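Local coordinates for B12-binding domain-containing protein (Kitasatospora setae, PDB 6WTE), which is a cobalamin-dependent radical S-adenosylmethionine methyltransferase, TsrM, that binds cobalamin and a [4Fe-4S] cluster and probably transfers methyl groups by a non-radical route, at residues Leu7-Lys12 / Ile17-Leu22; Val68-Thr73 / Arg80-Glu85; Glu88-Ile93 / Glu117-Glu122; Met111-Val116 / Ala454-Tyr459; Gln462-Phe465 / Asn470-Leu473. All coordinates share one frame; numbering follows the deposited sequence.

Four of the five contacts use the cobalamin-binding domain, and they spread outward from the cofactor. Interactions 1 and 2, with centres 13 Å apart, carry cobalamin-binding residues: Asn11 in the first, Arg69, Asn70, Thr71 and Thr73 in the second. Interaction 3 shares helix 83-96 with interaction 2 and helix 112-119 with interaction 4. Interaction 4 carries helix 112-119 onto helix 456-461, more than 330 residues further along the chain. Interaction 5 follows that helix and returns to the cobalamin loop, its centre 12 Å from that of interaction 2, where Asp72 CB lies 3.7 Å from Leu473 CD2. The centres of interactions 4 and 5 are also about 12 Å apart.

Interaction 1 of 5, residues Leu7-Lys12 / Ile17-Leu22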
# COMPACT_ATOMS: atom_id res chain seq x y z
N LEU A 7 -17.41 -0.70 11.24
CA LEU A 7 -16.15 -0.49 10.54
C LEU A 7 -16.31 0.68 9.59
O LEU A 7 -17.26 0.70 8.79
CB LEU A 7 -15.71 -1.75 9.79
CG LEU A 7 -15.54 -3.02 10.64
CD1 LEU A 7 -15.30 -4.24 9.76
CD2 LEU A 7 -14.37 -2.82 11.62
N VAL A 8 -15.41 1.66 9.67
CA VAL A 8 -15.50 2.89 8.91
C VAL A 8 -14.37 2.93 7.89
O VAL A 8 -13.20 2.74 8.25
CB VAL A 8 -15.43 4.12 9.83
CG1 VAL A 8 -15.46 5.40 9.00
CG2 VAL A 8 -16.57 4.10 10.85
N ASN A 9 -14.71 3.21 6.62
CA ASN A 9 -13.69 3.52 5.63
C ASN A 9 -13.59 5.02 5.44
O ASN A 9 -14.50 5.62 4.85
CB ASN A 9 -13.99 2.85 4.29
CG ASN A 9 -12.88 3.09 3.29
OD1 ASN A 9 -11.72 3.23 3.68
ND2 ASN A 9 -13.22 3.16 2.01
N PRO A 10 -12.53 5.67 5.91
CA PRO A 10 -12.38 7.12 5.73
C PRO A 10 -11.68 7.52 4.45
O PRO A 10 -11.48 8.72 4.22
CB PRO A 10 -11.53 7.50 6.95
CG PRO A 10 -10.59 6.35 7.06
CD PRO A 10 -11.41 5.12 6.69
N ASN A 11 -11.31 6.55 3.61
CA ASN A 11 -10.55 6.83 2.40
C ASN A 11 -11.36 7.71 1.46
O ASN A 11 -12.44 7.33 1.01
CB ASN A 11 -10.17 5.52 1.72
CG ASN A 11 -9.05 5.69 0.71
OD1 ASN A 11 -8.75 6.80 0.27
ND2 ASN A 11 -8.41 4.59 0.35
N LYS A 12 -10.85 8.91 1.18
CA LYS A 12 -11.54 9.82 0.27
C LYS A 12 -10.84 9.94 -1.08
O LYS A 12 -11.18 10.81 -1.88
CB LYS A 12 -11.69 11.20 0.92
CG LYS A 12 -12.61 11.18 2.14
CD LYS A 12 -12.94 12.59 2.63
CE LYS A 12 -11.70 13.35 3.06
NZ LYS A 12 -12.07 14.64 3.71
N ILE A 17 -10.67 2.85 -4.54
CA ILE A 17 -10.16 1.50 -4.36
C ILE A 17 -10.91 0.87 -3.19
O ILE A 17 -10.92 1.44 -2.09
CB ILE A 17 -8.64 1.50 -4.09
CG1 ILE A 17 -7.87 1.97 -5.33
CG2 ILE A 17 -8.18 0.14 -3.60
CD1 ILE A 17 -8.19 1.18 -6.58
N ALA A 18 -11.51 -0.29 -3.43
CA ALA A 18 -12.32 -0.92 -2.40
C ALA A 18 -11.47 -1.18 -1.15
O ALA A 18 -10.32 -1.62 -1.26
CB ALA A 18 -12.91 -2.24 -2.90
N PRO A 19 -12.00 -0.88 0.04
CA PRO A 19 -11.27 -1.17 1.31
C PRO A 19 -11.32 -2.66 1.66
O PRO A 19 -12.08 -3.12 2.53
CB PRO A 19 -12.02 -0.31 2.32
CG PRO A 19 -13.41 -0.24 1.78
CD PRO A 19 -13.26 -0.17 0.28
N TYR A 20 -10.48 -3.41 0.97
CA TYR A 20 -10.42 -4.86 1.11
C TYR A 20 -10.26 -5.28 2.56
O TYR A 20 -10.84 -6.28 3.00
CB TYR A 20 -9.25 -5.36 0.25
CG TYR A 20 -9.10 -6.85 0.05
CD1 TYR A 20 -10.09 -7.76 0.42
CD2 TYR A 20 -7.93 -7.35 -0.53
CE1 TYR A 20 -9.92 -9.12 0.21
CE2 TYR A 20 -7.76 -8.70 -0.74
CZ TYR A 20 -8.75 -9.58 -0.37
OH TYR A 20 -8.55 -10.93 -0.59
N ALA A 21 -9.50 -4.50 3.34
CA ALA A 21 -9.32 -4.77 4.76
C ALA A 21 -10.64 -5.02 5.46
O ALA A 21 -10.76 -5.95 6.27
CB ALA A 21 -8.59 -3.61 5.43
N LEU A 22 -11.66 -4.22 5.14
CA LEU A 22 -12.92 -4.35 5.85
C LEU A 22 -13.64 -5.65 5.50
O LEU A 22 -14.35 -6.21 6.35
CB LEU A 22 -13.80 -3.12 5.57
CG LEU A 22 -13.23 -1.76 6.02
CD1 LEU A 22 -14.31 -0.67 6.00
CD2 LEU A 22 -12.59 -1.84 7.41
O HOH W 1 -11.84 3.56 -0.57
O HOH W 2 -9.26 1.21 0.05
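Asn9 lays its flat carboxamide against the ring of Pro19, the two side chains crossing at about a right angle. ND2 comes within 3.4 Å of Pro19 CG, and CG of the asparagine lies 3.6 Å from Pro19 CB, so the amide meets the proline through its CH2 groups with no polar bond between them. The group gets there because CG stands anti to the backbone N (chi1 -176°), which throws the amide out from the strand over the turn. Its polar ends are held separately. ND2 donates to OD1 of Asp40 and also to a water 3.0 Å away, which passes a hydrogen bond on to Ile17 O, while OD1 accepts a weak bond from the backbone N of Asn11.

This is the first crossover of a Rossmann-like, B12-binding fold: strand 4-9 ends, its loop bends past the cofactor, and helix 20-31 starts on the way to the parallel strand 35-40. Pro19 is the centre of an inverse gamma turn on the approach to the helix.

Leu22, on the first turn of that helix, reaches back to the strand with both branches. CD2 packs against Leu7 CB at 3.9 Å, and CD1 sits equally far from Asn9 CB, so the isobutyl group bridges the two strand residues that face the helix; Val8, between them, turns the other way. At the loop end Asn11 donates from ND2 to a cobalamin oxygen. A second water, 2.7 Å from Ile17 O, reaches the same ND2 through a weak bond.

Interaction 2 of 5, residues Val68-Thr73 / Arg80-Glu85. With EDO (1,2-ethanediol), chain H.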
# COMPACT_ATOMS: atom_id res chain seq x y z
N VAL A 68 -7.07 2.83 8.20
CA VAL A 68 -6.25 3.93 7.70
C VAL A 68 -5.25 3.32 6.73
O VAL A 68 -4.20 2.79 7.13
CB VAL A 68 -5.58 4.70 8.85
CG1 VAL A 68 -4.51 5.67 8.34
CG2 VAL A 68 -6.65 5.46 9.61
N ARG A 69 -5.60 3.36 5.45
CA ARG A 69 -4.81 2.68 4.42
C ARG A 69 -3.57 3.47 4.03
O ARG A 69 -2.49 2.89 3.86
CB ARG A 69 -5.69 2.42 3.20
CG ARG A 69 -5.03 1.59 2.10
CD ARG A 69 -5.89 1.68 0.85
NE ARG A 69 -5.53 0.69 -0.17
CZ ARG A 69 -4.55 0.84 -1.05
NH1 ARG A 69 -4.32 -0.12 -1.93
NH2 ARG A 69 -3.80 1.94 -1.04
N ASN A 70 -3.72 4.78 3.84
CA ASN A 70 -2.65 5.64 3.36
C ASN A 70 -2.40 6.74 4.39
O ASN A 70 -3.35 7.37 4.87
CB ASN A 70 -3.00 6.28 2.01
CG ASN A 70 -3.64 5.29 1.04
OD1 ASN A 70 -3.19 4.16 0.90
ND2 ASN A 70 -4.69 5.74 0.36
N THR A 71 -1.13 6.96 4.73
CA THR A 71 -0.80 8.11 5.57
C THR A 71 -0.67 9.39 4.75
O THR A 71 -1.00 10.47 5.24
CB THR A 71 0.52 7.86 6.31
OG1 THR A 71 1.55 7.57 5.35
CG2 THR A 71 0.38 6.70 7.26
N ASP A 72 -0.18 9.26 3.52
CA ASP A 72 0.01 10.38 2.60
C ASP A 72 0.12 9.78 1.20
O ASP A 72 0.03 8.56 1.03
CB ASP A 72 1.24 11.23 2.96
CG ASP A 72 2.54 10.44 2.95
OD1 ASP A 72 2.72 9.58 3.84
OD2 ASP A 72 3.39 10.70 2.07
N THR A 73 0.31 10.64 0.20
CA THR A 73 0.42 10.13 -1.16
C THR A 73 1.73 9.39 -1.40
O THR A 73 1.81 8.63 -2.37
CB THR A 73 0.30 11.27 -2.18
OG1 THR A 73 1.43 12.13 -2.07
CG2 THR A 73 -0.98 12.06 -1.95
N ARG A 80 1.83 15.33 0.63
CA ARG A 80 0.42 15.61 0.90
C ARG A 80 -0.11 14.56 1.87
O ARG A 80 -0.32 13.40 1.47
CB ARG A 80 -0.40 15.63 -0.38
CG ARG A 80 -1.90 15.72 -0.11
CD ARG A 80 -2.66 16.38 -1.25
NE ARG A 80 -4.08 16.46 -0.96
CZ ARG A 80 -4.99 15.59 -1.37
NH1 ARG A 80 -4.62 14.55 -2.11
NH2 ARG A 80 -6.27 15.74 -1.05
N PRO A 81 -0.34 14.90 3.13
CA PRO A 81 -0.81 13.91 4.10
C PRO A 81 -2.30 13.65 4.00
O PRO A 81 -3.08 14.50 3.56
CB PRO A 81 -0.47 14.56 5.44
CG PRO A 81 -0.62 16.01 5.18
CD PRO A 81 -0.13 16.22 3.76
N PHE A 82 -2.69 12.45 4.42
CA PHE A 82 -4.09 12.11 4.63
C PHE A 82 -4.49 12.02 6.10
O PHE A 82 -5.69 12.03 6.39
CB PHE A 82 -4.43 10.76 3.96
CG PHE A 82 -4.26 10.75 2.47
CD1 PHE A 82 -5.01 11.60 1.67
CD2 PHE A 82 -3.39 9.86 1.86
CE1 PHE A 82 -4.87 11.58 0.29
CE2 PHE A 82 -3.25 9.83 0.48
CZ PHE A 82 -3.99 10.70 -0.30
N VAL A 83 -3.53 11.92 7.02
CA VAL A 83 -3.89 11.62 8.41
C VAL A 83 -4.64 12.78 9.06
O VAL A 83 -5.41 12.56 10.00
CB VAL A 83 -2.63 11.25 9.22
CG1 VAL A 83 -1.96 10.01 8.64
CG2 VAL A 83 -1.67 12.42 9.28
N GLY A 84 -4.44 14.01 8.59
CA GLY A 84 -5.23 15.12 9.11
C GLY A 84 -6.70 14.98 8.76
O GLY A 84 -7.58 15.21 9.59
N GLU A 85 -6.98 14.60 7.51
CA GLU A 85 -8.36 14.31 7.11
C GLU A 85 -8.91 13.10 7.85
O GLU A 85 -10.10 13.08 8.20
CB GLU A 85 -8.42 14.07 5.60
CG GLU A 85 -8.11 15.30 4.77
CD GLU A 85 -8.11 15.00 3.28
OE1 GLU A 85 -7.19 14.29 2.81
OE2 GLU A 85 -9.05 15.44 2.59
C1 EDO H . -8.44 12.76 -0.29
O1 EDO H . -8.43 12.58 1.13
C2 EDO H . -9.33 13.95 -0.63
O2 EDO H . -8.97 15.06 0.20
O HOH W 3 3.26 12.63 0.13
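Thr71 O takes the backbone N of Phe82 at 2.7 Å, a nearly straight bond (167° at the hydrogen) whose donor stands above the carbonyl plane; a weak second bond comes from Val83 N. Two residues on, Thr73 N donates to Arg80 O at 3.1 Å, and the pair of bonds sets Asp72 beside Pro81 in a single beta bridge. A water adds a third link, giving hydrogens to Asp72 OD2 and Thr73 OG1 and accepting from Arg80 N. Asp72 OD2 also forms a salt bridge with Arg412, and Thr73 OG1 is hydrogen-bonded to Glu78 OE1.

Outside this polar seam lies the Phe82 ring. With CG anti to its carbonyl carbon (chi1 -63°), the ring runs along the backbone of the loop: CD2 is 3.6 Å from Asn70 CB, CE2 is 3.4 Å from the carbonyl carbon of Asp72, and CZ is 3.7 Å from Thr73 CG2, whose side chain it crosses at about a right angle. Val83 CG1 packs 4.0 Å from Thr71 CB.

The loop thus pinned presents Asn70 ND2, Thr71 N and Thr73 O to cobalamin. It connects strand 63-67 to helix 83-96, whose first residue, Val83, also packs on helix 112-119.

Interaction 3 of 5, residues Glu88-Ile93 / Glu117-Glu122; sequences EIITEI and EYFGIE
The Phe119 ring takes the end of Ile90 over one face. The CD1 methyl lies 3.7 Å from the ring centroid and 21° off the normal, a CH-pi contact displaced toward the CG-CD2 side, where CG and CD2 are each 3.5 Å away. The Phe119 side chain also touches Val68, His86 and Arg87. Ile90 reaches the face because its chain is extended past CG1 (chi2 170°), and the two side chains cross at about a right angle. Its other branch meets a different partner: CG2 touches Ile121 CG2 at 3.5 Å, so one isoleucine of helix 83-96 fills the corner between Phe119 and Ile121.

That corner is shaped by the end of helix 112-119, its neighbour in the cobalamin-binding domain. Gly120, with positive phi, is the C' residue of a Schellman motif in which Ile121 N returns to Val116 O, and the turn swings Ile121 round to face Ile90. At the border, one water donates to both Thr91 OG1 and Phe119 O, 2.8 Å from each.

No direct hydrogen bond crosses the contact. Its adhesion is therefore apolar, methyl on pi face and methyl against methyl, with the shared water at its margin.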
# COMPACT_ATOMS: atom_id res chain seq x y z
N GLU A 88 -9.95 14.26 11.30
CA GLU A 88 -11.21 15.00 11.27
C GLU A 88 -12.41 14.05 11.32
O GLU A 88 -13.37 14.29 12.06
CB GLU A 88 -11.27 15.88 10.03
CG GLU A 88 -12.47 16.81 9.98
CD GLU A 88 -12.57 17.59 8.68
OE1 GLU A 88 -11.91 17.20 7.69
OE2 GLU A 88 -13.30 18.60 8.66
N ILE A 89 -12.35 12.95 10.56
CA ILE A 89 -13.43 11.97 10.57
C ILE A 89 -13.52 11.30 11.94
O ILE A 89 -14.62 11.14 12.49
CB ILE A 89 -13.23 10.95 9.44
CG1 ILE A 89 -13.55 11.59 8.09
CG2 ILE A 89 -14.07 9.69 9.70
CD1 ILE A 89 -12.98 10.86 6.87
N ILE A 90 -12.38 10.92 12.51
CA ILE A 90 -12.39 10.26 13.82
C ILE A 90 -12.90 11.21 14.90
O ILE A 90 -13.63 10.80 15.81
CB ILE A 90 -10.98 9.72 14.15
CG1 ILE A 90 -10.66 8.55 13.22
CG2 ILE A 90 -10.90 9.33 15.62
CD1 ILE A 90 -9.21 8.09 13.28
N THR A 91 -12.54 12.49 14.82
CA THR A 91 -13.01 13.45 15.81
C THR A 91 -14.53 13.57 15.78
O THR A 91 -15.18 13.64 16.83
CB THR A 91 -12.35 14.81 15.60
OG1 THR A 91 -10.94 14.69 15.85
CG2 THR A 91 -12.93 15.85 16.53
N GLU A 92 -15.12 13.57 14.58
CA GLU A 92 -16.58 13.60 14.49
C GLU A 92 -17.20 12.33 15.05
O GLU A 92 -18.22 12.38 15.74
CB GLU A 92 -17.00 13.82 13.04
CG GLU A 92 -18.50 14.01 12.85
CD GLU A 92 -19.03 15.29 13.50
OE1 GLU A 92 -18.25 16.25 13.67
OE2 GLU A 92 -20.23 15.33 13.83
N ILE A 93 -16.59 11.17 14.77
CA ILE A 93 -17.09 9.91 15.33
C ILE A 93 -17.17 10.00 16.85
O ILE A 93 -18.18 9.64 17.46
CB ILE A 93 -16.20 8.74 14.88
CG1 ILE A 93 -16.47 8.38 13.42
CG2 ILE A 93 -16.45 7.53 15.77
CD1 ILE A 93 -15.44 7.41 12.82
N GLU A 117 -2.02 8.01 19.22
CA GLU A 117 -1.96 9.22 20.03
C GLU A 117 -2.46 10.43 19.26
O GLU A 117 -3.18 11.27 19.82
CB GLU A 117 -0.53 9.43 20.55
CG GLU A 117 -0.01 8.24 21.36
CD GLU A 117 1.28 8.55 22.11
OE1 GLU A 117 1.76 9.70 22.02
OE2 GLU A 117 1.82 7.64 22.77
N TYR A 118 -2.09 10.55 17.98
CA TYR A 118 -2.54 11.68 17.17
C TYR A 118 -4.05 11.69 17.00
O TYR A 118 -4.70 12.73 17.13
CB TYR A 118 -1.85 11.63 15.80
CG TYR A 118 -2.27 12.67 14.80
CD1 TYR A 118 -1.93 14.01 14.96
CD2 TYR A 118 -2.99 12.32 13.66
CE1 TYR A 118 -2.30 14.96 14.02
CE2 TYR A 118 -3.36 13.27 12.72
CZ TYR A 118 -3.02 14.58 12.90
OH TYR A 118 -3.39 15.51 11.96
N PHE A 119 -4.63 10.52 16.70
CA PHE A 119 -6.08 10.44 16.52
C PHE A 119 -6.84 10.53 17.84
O PHE A 119 -8.04 10.81 17.83
CB PHE A 119 -6.46 9.13 15.83
CG PHE A 119 -6.00 9.02 14.40
CD1 PHE A 119 -5.88 10.14 13.60
CD2 PHE A 119 -5.73 7.78 13.86
CE1 PHE A 119 -5.47 10.02 12.27
CE2 PHE A 119 -5.33 7.65 12.54
CZ PHE A 119 -5.20 8.78 11.75
N GLY A 120 -6.16 10.28 18.96
CA GLY A 120 -6.83 10.31 20.24
C GLY A 120 -7.77 9.15 20.48
O GLY A 120 -8.81 9.32 21.11
N ILE A 121 -7.43 7.97 19.97
CA ILE A 121 -8.31 6.82 20.02
C ILE A 121 -7.79 5.83 21.06
O ILE A 121 -6.66 5.92 21.53
CB ILE A 121 -8.47 6.14 18.64
CG1 ILE A 121 -7.12 5.65 18.11
CG2 ILE A 121 -9.13 7.10 17.67
CD1 ILE A 121 -7.20 4.92 16.74
N GLU A 122 -8.65 4.87 21.42
CA GLU A 122 -8.35 3.96 22.51
C GLU A 122 -7.36 2.87 22.11
O GLU A 122 -6.49 2.50 22.91
CB GLU A 122 -9.64 3.31 23.02
CG GLU A 122 -10.48 4.19 23.94
CD GLU A 122 -11.34 5.21 23.20
OE1 GLU A 122 -11.47 5.14 21.96
OE2 GLU A 122 -11.90 6.08 23.88
O HOH W 4 -10.02 12.82 17.71

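Interaction 4 of 5, residues Met111-Val116 / Ala454-Tyr459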
# COMPACT_ATOMS: atom_id res chain seq x y z
N MET A 111 3.17 3.56 11.41
CA MET A 111 3.39 4.45 12.53
C MET A 111 2.20 4.35 13.48
O MET A 111 1.54 5.35 13.76
CB MET A 111 3.58 5.89 12.04
CG MET A 111 2.56 6.26 10.95
SD MET A 111 2.70 7.95 10.33
CE MET A 111 2.62 8.90 11.84
N PRO A 112 1.92 3.15 14.02
CA PRO A 112 0.64 2.97 14.72
C PRO A 112 0.60 3.62 16.09
O PRO A 112 -0.47 4.05 16.51
CB PRO A 112 0.50 1.45 14.81
CG PRO A 112 1.92 0.98 14.87
CD PRO A 112 2.71 1.91 13.99
N PHE A 113 1.73 3.69 16.81
CA PHE A 113 1.71 4.36 18.11
C PHE A 113 1.49 5.86 17.94
O PHE A 113 0.70 6.47 18.68
CB PHE A 113 3.01 4.10 18.87
CG PHE A 113 3.19 2.68 19.32
CD1 PHE A 113 3.61 1.70 18.43
CD2 PHE A 113 2.95 2.32 20.63
CE1 PHE A 113 3.78 0.39 18.84
CE2 PHE A 113 3.12 1.01 21.05
CZ PHE A 113 3.54 0.04 20.16
N ALA A 114 2.20 6.48 16.99
CA ALA A 114 2.00 7.89 16.72
C ALA A 114 0.56 8.18 16.33
O ALA A 114 -0.02 9.19 16.76
CB ALA A 114 2.95 8.36 15.62
N LEU A 115 -0.04 7.31 15.53
CA LEU A 115 -1.39 7.58 15.05
C LEU A 115 -2.43 7.34 16.13
O LEU A 115 -3.42 8.08 16.21
CB LEU A 115 -1.68 6.75 13.80
CG LEU A 115 -0.93 7.26 12.58
CD1 LEU A 115 -1.30 6.47 11.32
CD2 LEU A 115 -1.21 8.75 12.38
N VAL A 116 -2.25 6.33 16.98
CA VAL A 116 -3.16 6.16 18.11
C VAL A 116 -3.19 7.44 18.94
O VAL A 116 -4.26 7.94 19.31
CB VAL A 116 -2.77 4.94 18.97
CG1 VAL A 116 -3.49 5.01 20.31
CG2 VAL A 116 -3.14 3.64 18.28
N ALA A 454 11.60 8.64 23.89
CA ALA A 454 10.92 8.25 25.11
C ALA A 454 9.81 7.24 24.87
O ALA A 454 9.38 6.57 25.81
CB ALA A 454 10.35 9.48 25.82
N SER A 455 9.34 7.11 23.63
CA SER A 455 8.22 6.24 23.33
C SER A 455 8.28 5.86 21.86
O SER A 455 8.90 6.57 21.05
CB SER A 455 6.88 6.94 23.63
OG SER A 455 6.64 7.98 22.69
N PRO A 456 7.64 4.75 21.48
CA PRO A 456 7.45 4.49 20.05
C PRO A 456 6.75 5.63 19.33
O PRO A 456 7.13 5.96 18.20
CB PRO A 456 6.59 3.21 20.04
CG PRO A 456 6.89 2.55 21.33
CD PRO A 456 7.10 3.66 22.32
N ALA A 457 5.75 6.26 19.97
CA ALA A 457 5.06 7.37 19.32
C ALA A 457 6.02 8.49 18.95
O ALA A 457 5.93 9.07 17.86
CB ALA A 457 3.93 7.90 20.20
N GLU A 458 6.96 8.83 19.86
CA GLU A 458 7.92 9.88 19.53
C GLU A 458 8.79 9.48 18.35
O GLU A 458 9.03 10.29 17.45
CB GLU A 458 8.81 10.20 20.73
CG GLU A 458 9.83 11.29 20.41
CD GLU A 458 10.77 11.60 21.55
OE1 GLU A 458 10.73 10.91 22.59
OE2 GLU A 458 11.56 12.55 21.40
N TYR A 459 9.26 8.23 18.33
CA TYR A 459 10.11 7.78 17.23
C TYR A 459 9.36 7.80 15.90
O TYR A 459 9.93 8.11 14.85
CB TYR A 459 10.66 6.38 17.51
CG TYR A 459 11.46 5.85 16.34
CD1 TYR A 459 12.66 6.44 16.00
CD2 TYR A 459 11.00 4.77 15.58
CE1 TYR A 459 13.40 5.98 14.93
CE2 TYR A 459 11.75 4.30 14.50
CZ TYR A 459 12.94 4.92 14.18
OH TYR A 459 13.70 4.48 13.12
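Two helix starts come very close here, with the CA atoms of Ala114 and Ala457 only 4.0 Å apart, and no hydrogen bond crosses between the segments. Small residues allow the approach: Ala114 N lies 3.8 Å from Ala457 CA, the Ala114 methyl rests against Ala457 O, and the Ala457 methyl against the carbonyl of Phe113. Backbone therefore meets backbone with little side chain between.

Phe113 flanks this close point. Pro456 CB sits over one face of its ring, 3.7 Å from the centroid and 20° off the normal, a CH-pi contact shifted toward CG; Pro456 CG follows over the CD2-CE2 side. A first torsion of -68° sets the ring anti to the carbonyl carbon and turns its face to the proline. Phe113 CB completes the patch, 4.1 Å from Ala457 CB.

The second helix is capped just where it is touched. Ser455 is its N-cap, and OG accepts from Glu458 N at 3.0 Å; the Glu458 carboxylate turns back to Ala454 N through OE1, while OE2 forms a salt bridge with Lys448.

Glu460 OE1, on the same helix, accepts from Ala114 N. Helix 112-119 of the cobalamin-binding domain is thus joined to helix 456-461 of the radical SAM part of the chain, and the Phe113 ring also packs on strands 153-156 and 159-162.

Interaction 5 of 5, residues Gln462-Phe465 / Asn470-Leu473; sequences QFMF and NFRL
Met464 O accepts the backbone N of Arg472 in a short, nearly straight bond of 2.7 Å, the donor standing above the carbonyl plane. Phe471 CA adds a CA-H...O contact to the same oxygen, and Phe465 CA makes another to Asn470 O at 3.2 Å. Together they set Phe465 beside Phe471 in a single beta bridge where the chain doubles back.

The Arg472 side chain folds over this hairpin-like turn. Bends at chi2 (-96°) and chi3 bring the guanidinium round to the segment 462-465, where NH1 donates to Gln462 O at 2.7 Å, from 29° off the carbonyl plane. The carbonyl carbon of Phe465 lies over one face of the group. Gln462 sends its own amide NE2 to Lys448 O and Tyr459 O.

The side chains of Phe465 and Phe471 run side by side in the same direction. Their rings are nearly parallel, at 24°, but slid apart with centroids 5.1 Å from each other, so contact falls on the CE1 corners and overlap is slight. Met464 and Leu473 are also aligned.

This loop links helix 456-461 to strand 475-476 and lies against two helices of the cobalamin-binding domain: Met464, Phe465 and Phe471 all rest on Val83 of helix 83-96, and the Phe465 ring meets Tyr118 of helix 112-119. Leu473 packs on Arg412 of strand 404-412.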
# COMPACT_ATOMS: atom_id res chain seq x y z
N GLN A 462 8.10 11.72 14.35
CA GLN A 462 9.07 12.68 13.83
C GLN A 462 9.23 12.59 12.32
O GLN A 462 9.72 13.54 11.70
CB GLN A 462 10.43 12.47 14.51
CG GLN A 462 11.02 11.10 14.23
CD GLN A 462 12.37 10.86 14.89
OE1 GLN A 462 13.10 11.79 15.20
NE2 GLN A 462 12.69 9.58 15.11
N PHE A 463 8.85 11.47 11.72
CA PHE A 463 8.95 11.37 10.27
C PHE A 463 7.81 12.08 9.55
O PHE A 463 7.87 12.21 8.32
CB PHE A 463 9.01 9.90 9.87
CG PHE A 463 10.29 9.22 10.28
CD1 PHE A 463 10.45 8.73 11.56
CD2 PHE A 463 11.35 9.11 9.38
CE1 PHE A 463 11.62 8.13 11.95
CE2 PHE A 463 12.54 8.50 9.76
CZ PHE A 463 12.68 8.00 11.04
N MET A 464 6.79 12.54 10.27
CA MET A 464 5.65 13.22 9.68
C MET A 464 5.35 14.58 10.30
O MET A 464 4.72 15.41 9.64
CB MET A 464 4.40 12.34 9.78
CG MET A 464 3.19 12.84 9.02
SD MET A 464 1.97 11.54 8.83
CE MET A 464 2.82 10.42 7.73
N PHE A 465 5.76 14.82 11.54
CA PHE A 465 5.44 16.05 12.26
C PHE A 465 6.71 16.66 12.84
O PHE A 465 7.62 15.94 13.26
CB PHE A 465 4.46 15.79 13.41
CG PHE A 465 3.17 15.15 12.98
CD1 PHE A 465 2.10 15.92 12.57
CD2 PHE A 465 3.02 13.77 13.03
CE1 PHE A 465 0.91 15.34 12.19
CE2 PHE A 465 1.83 13.18 12.65
CZ PHE A 465 0.77 13.96 12.23
N ASN A 470 3.34 20.52 13.65
CA ASN A 470 3.00 20.85 12.28
C ASN A 470 3.42 19.72 11.35
O ASN A 470 4.38 18.99 11.62
CB ASN A 470 3.68 22.14 11.85
CG ASN A 470 3.34 23.31 12.76
OD1 ASN A 470 4.20 23.83 13.47
ND2 ASN A 470 2.08 23.72 12.74
N PHE A 471 2.69 19.56 10.24
CA PHE A 471 3.07 18.58 9.24
C PHE A 471 4.45 18.89 8.69
O PHE A 471 4.73 20.02 8.28
CB PHE A 471 2.06 18.54 8.10
CG PHE A 471 0.87 17.67 8.38
CD1 PHE A 471 1.04 16.35 8.77
CD2 PHE A 471 -0.41 18.19 8.28
CE1 PHE A 471 -0.06 15.55 9.02
CE2 PHE A 471 -1.51 17.39 8.54
CZ PHE A 471 -1.33 16.08 8.92
N ARG A 472 5.32 17.88 8.71
CA ARG A 472 6.70 18.00 8.24
C ARG A 472 7.09 16.60 7.78
O ARG A 472 7.79 15.86 8.48
CB ARG A 472 7.62 18.56 9.33
CG ARG A 472 8.90 19.16 8.81
CD ARG A 472 10.05 18.17 8.85
NE ARG A 472 10.59 17.99 10.20
CZ ARG A 472 10.31 16.94 10.97
NH1 ARG A 472 9.50 16.00 10.53
NH2 ARG A 472 10.84 16.84 12.18
N LEU A 473 6.60 16.23 6.60
CA LEU A 473 6.81 14.89 6.05
C LEU A 473 8.23 14.78 5.54
O LEU A 473 8.63 15.54 4.65
CB LEU A 473 5.81 14.61 4.94
CG LEU A 473 4.41 14.13 5.34
CD1 LEU A 473 3.69 15.16 6.21
CD2 LEU A 473 3.59 13.83 4.09